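Local coordinates for protein glycerophosphoryl diester phosphodiesterase (Agrobacterium tumefaciens str. C58, PDB 3KS6) that belongs to the glycerophosphoryl diester phosphodiesterase family, has a TIM-barrel type of fold and carries a bound magnesium ion, at residues M86-L91 with A124-H129. Residues are numbered along the deposited sequence; the frame is centred on the assembly and turned at random.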
HETATM    1  N   MSE A  86      -1.977   8.898 -12.707  1.00 22.44           N
HETATM    2  CA  MSE A  86      -0.795   9.685 -12.315  1.00 24.97           C
HETATM    3  C   MSE A  86       0.519   8.952 -12.526  1.00 25.50           C
HETATM    4  O   MSE A  86       0.577   7.703 -12.532  1.00 21.64           O
HETATM    5  CB  MSE A  86      -0.845  10.055 -10.828  1.00 23.22           C
HETATM    6  CG  MSE A  86      -2.087  10.784 -10.352  1.00 28.64           C
HETATM    7 SE   MSE A  86      -1.835  11.460  -8.535  0.75 30.16          SE
HETATM    8  CE  MSE A  86      -0.775  12.992  -8.818  1.00 33.13           C
ATOM      9  N   THR A  87       1.584   9.747 -12.678  1.00 23.58           N
ATOM     10  CA  THR A  87       2.937   9.243 -12.627  1.00 21.99           C
ATOM     11  C   THR A  87       3.433   9.333 -11.179  1.00 21.66           C
ATOM     12  O   THR A  87       2.870  10.068 -10.350  1.00 20.16           O
ATOM     13  CB  THR A  87       3.911  10.048 -13.539  1.00 20.72           C
ATOM     14  OG1 THR A  87       3.966  11.408 -13.081  1.00 21.68           O
ATOM     15  CG2 THR A  87       3.486   9.969 -15.002  1.00 24.18           C
ATOM     16  N   LEU A  88       4.478   8.571 -10.867  1.00 21.27           N
ATOM     17  CA  LEU A  88       5.082   8.648  -9.544  1.00 22.95           C
ATOM     18  C   LEU A  88       5.519  10.111  -9.263  1.00 20.54           C
ATOM     19  O   LEU A  88       5.281  10.656  -8.167  1.00 20.32           O
ATOM     20  CB  LEU A  88       6.275   7.673  -9.420  1.00 24.18           C
ATOM     21  CG  LEU A  88       7.073   7.665  -8.102  1.00 22.32           C
ATOM     22  CD1 LEU A  88       6.174   7.470  -6.860  1.00 18.35           C
ATOM     23  CD2 LEU A  88       8.205   6.625  -8.163  1.00 22.19           C
ATOM     24  N   GLU A  89       6.134  10.762 -10.248  1.00 21.15           N
ATOM     25  CA  GLU A  89       6.600  12.144 -10.080  1.00 24.38           C
ATOM     26  C   GLU A  89       5.481  13.099  -9.670  1.00 22.77           C
ATOM     27  O   GLU A  89       5.631  13.964  -8.776  1.00 21.96           O
ATOM     28  CB  GLU A  89       7.242  12.642 -11.394  1.00 23.05           C
ATOM     29  CG  GLU A  89       7.601  14.133 -11.348  1.00 32.12           C
ATOM     30  CD  GLU A  89       8.161  14.703 -12.652  1.00 33.13           C
ATOM     31  OE1 GLU A  89       7.930  14.119 -13.733  1.00 40.43           O
ATOM     32  OE2 GLU A  89       8.826  15.762 -12.559  1.00 37.94           O
ATOM     33  N   GLU A  90       4.351  12.969 -10.345  1.00 24.06           N
ATOM     34  CA  GLU A  90       3.184  13.796 -10.041  1.00 23.97           C
ATOM     35  C   GLU A  90       2.682  13.533  -8.622  1.00 22.38           C
ATOM     36  O   GLU A  90       2.311  14.473  -7.913  1.00 21.75           O
ATOM     37  CB  GLU A  90       2.097  13.539 -11.070  1.00 23.09           C
ATOM     38  CG  GLU A  90       2.464  14.098 -12.445  1.00 21.37           C
ATOM     39  CD  GLU A  90       1.599  13.550 -13.615  1.00 29.33           C
ATOM     40  OE1 GLU A  90       0.767  12.638 -13.436  1.00 29.10           O
ATOM     41  OE2 GLU A  90       1.795  14.038 -14.743  1.00 33.91           O
ATOM     42  N   LEU A  91       2.681  12.254  -8.210  1.00 23.26           N
ATOM     43  CA  LEU A  91       2.326  11.878  -6.832  1.00 22.24           C
ATOM     44  C   LEU A  91       3.300  12.504  -5.833  1.00 21.10           C
ATOM     45  O   LEU A  91       2.899  13.084  -4.820  1.00 21.59           O
ATOM     46  CB  LEU A  91       2.259  10.344  -6.665  1.00 23.47           C
ATOM     47  CG  LEU A  91       1.849   9.793  -5.282  1.00 22.96           C
ATOM     48  CD1 LEU A  91       0.462  10.273  -4.795  1.00 20.35           C
ATOM     49  CD2 LEU A  91       1.945   8.278  -5.258  1.00 21.34           C
ATOM     50  N   ALA A 124      15.070   4.708  -7.849  1.00 21.70           N
ATOM     51  CA  ALA A 124      15.655   5.871  -8.549  1.00 20.14           C
ATOM     52  C   ALA A 124      14.680   7.018  -8.699  1.00 18.90           C
ATOM     53  O   ALA A 124      15.024   8.173  -8.510  1.00 19.11           O
ATOM     54  CB  ALA A 124      16.191   5.442  -9.930  1.00 20.52           C
ATOM     55  N   GLY A 125      13.446   6.714  -9.048  1.00 18.26           N
ATOM     56  CA  GLY A 125      12.425   7.742  -9.170  1.00 19.02           C
ATOM     57  C   GLY A 125      12.122   8.403  -7.851  1.00 18.36           C
ATOM     58  O   GLY A 125      11.959   9.629  -7.790  1.00 18.93           O
ATOM     59  N   LEU A 126      12.008   7.615  -6.792  1.00 19.03           N
ATOM     60  CA  LEU A 126      11.793   8.191  -5.468  1.00 19.96           C
ATOM     61  C   LEU A 126      12.973   9.091  -5.028  1.00 22.12           C
ATOM     62  O   LEU A 126      12.774  10.153  -4.408  1.00 22.97           O
ATOM     63  CB  LEU A 126      11.557   7.069  -4.436  1.00 19.32           C
ATOM     64  CG  LEU A 126      10.179   6.391  -4.458  1.00 16.66           C
ATOM     65  CD1 LEU A 126      10.152   5.042  -3.670  1.00 14.84           C
ATOM     66  CD2 LEU A 126       9.052   7.307  -4.047  1.00 20.86           C
ATOM     67  N   GLU A 127      14.192   8.644  -5.319  1.00 21.69           N
ATOM     68  CA  GLU A 127      15.406   9.418  -4.971  1.00 22.28           C
ATOM     69  C   GLU A 127      15.422  10.733  -5.715  1.00 22.22           C
ATOM     70  O   GLU A 127      15.718  11.786  -5.151  1.00 23.67           O
ATOM     71  CB  GLU A 127      16.654   8.632  -5.327  1.00 25.28           C
ATOM     72  CG  GLU A 127      17.025   7.549  -4.380  1.00 37.84           C
ATOM     73  CD  GLU A 127      17.905   8.050  -3.222  1.00 48.73           C
ATOM     74  OE1 GLU A 127      17.690   9.199  -2.773  1.00 37.61           O
ATOM     75  OE2 GLU A 127      18.806   7.281  -2.780  1.00 55.00           O
ATOM     76  N   ARG A 128      15.035  10.688  -6.984  1.00 24.22           N
ATOM     77  CA  ARG A 128      15.021  11.862  -7.821  1.00 24.09           C
ATOM     78  C   ARG A 128      14.122  12.962  -7.281  1.00 26.77           C
ATOM     79  O   ARG A 128      14.430  14.150  -7.430  1.00 24.12           O
ATOM     80  CB  ARG A 128      14.644  11.424  -9.235  1.00 25.70           C
ATOM     81  CG  ARG A 128      14.705  12.439 -10.268  1.00 29.85           C
ATOM     82  CD  ARG A 128      14.763  11.769 -11.655  1.00 25.98           C
ATOM     83  NE  ARG A 128      13.639  10.867 -11.960  1.00 24.12           N
ATOM     84  CZ  ARG A 128      13.722   9.567 -12.249  1.00 20.88           C
ATOM     85  NH1 ARG A 128      14.877   8.934 -12.283  1.00 20.53           N
ATOM     86  NH2 ARG A 128      12.627   8.878 -12.553  1.00 24.00           N
ATOM     87  N   HIS A 129      13.021  12.576  -6.645  1.00 25.21           N
ATOM     88  CA  HIS A 129      12.038  13.516  -6.121  1.00 26.69           C
ATOM     89  C   HIS A 129      12.088  13.594  -4.579  1.00 25.56           C
ATOM     90  O   HIS A 129      11.149  14.065  -3.959  1.00 29.95           O
ATOM     91  CB  HIS A 129      10.643  13.155  -6.658  1.00 26.95           C
ATOM     92  CG  HIS A 129      10.608  13.099  -8.152  1.00 25.04           C
ATOM     93  ND1 HIS A 129      10.875  14.203  -8.929  1.00 36.33           N
ATOM     94  CD2 HIS A 129      10.449  12.067  -9.013  1.00 39.94           C
ATOM     95  CE1 HIS A 129      10.852  13.859 -10.202  1.00 35.88           C
ATOM     96  NE2 HIS A 129      10.586  12.570 -10.283  1.00 34.34           N
TER
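Glu89 lies along one face of the His129 imidazole, an example of an acidic side chain packing mainly through its carbon atoms, with no hydrogen bond from the carboxylate to the ring. The overlap begins at the backbone, where Glu89 CA stands 4.3 Å from the centroid of the His129 ring, over the face in a CH-pi contact. From there, Glu89 CB reaches His129 NE2 at 3.5 Å. With CG anti to the backbone N (chi1 173°) and the chain extended beyond it, the glutamate runs along the NE2-CE1 rim of the ring, and its carboxylate passes beyond that rim. Its CG is also 3.5 Å from His129 CE1, and its CD stays close to the same carbon. At the tip, Glu89 OE2 comes 3.6 Å from His129 CE1; the carboxylate is turned only 22° from the ring plane. No hydrogen bond joins the two segments, so the grip is mainly one of van der Waals contact, although a protonated imidazole would probably feel some attraction from the nearby carboxylate.

Deeper in, the contact becomes aliphatic. Leu88 CD1 meets Leu126 CD2 at 4.0 Å, the two side chains crossing at about a right angle, while Leu88 CD2 lies against the backbone at Gly125 and Leu126, where the glycine has no side chain between the two helices.

The start of helix 88-95 is secured by a capping box: Thr87 OG1 accepts from Glu90 N, and Glu90 OE1 accepts from Thr87 N. Glu90 also forms a salt bridge to Lys73. The first turn of helix 88-95, which follows strand 86-87 paired with strand 46-48, packs against the C-terminal end of helix 118-128, whose Leu126 also touches Phe137 on barrel strand 135-139.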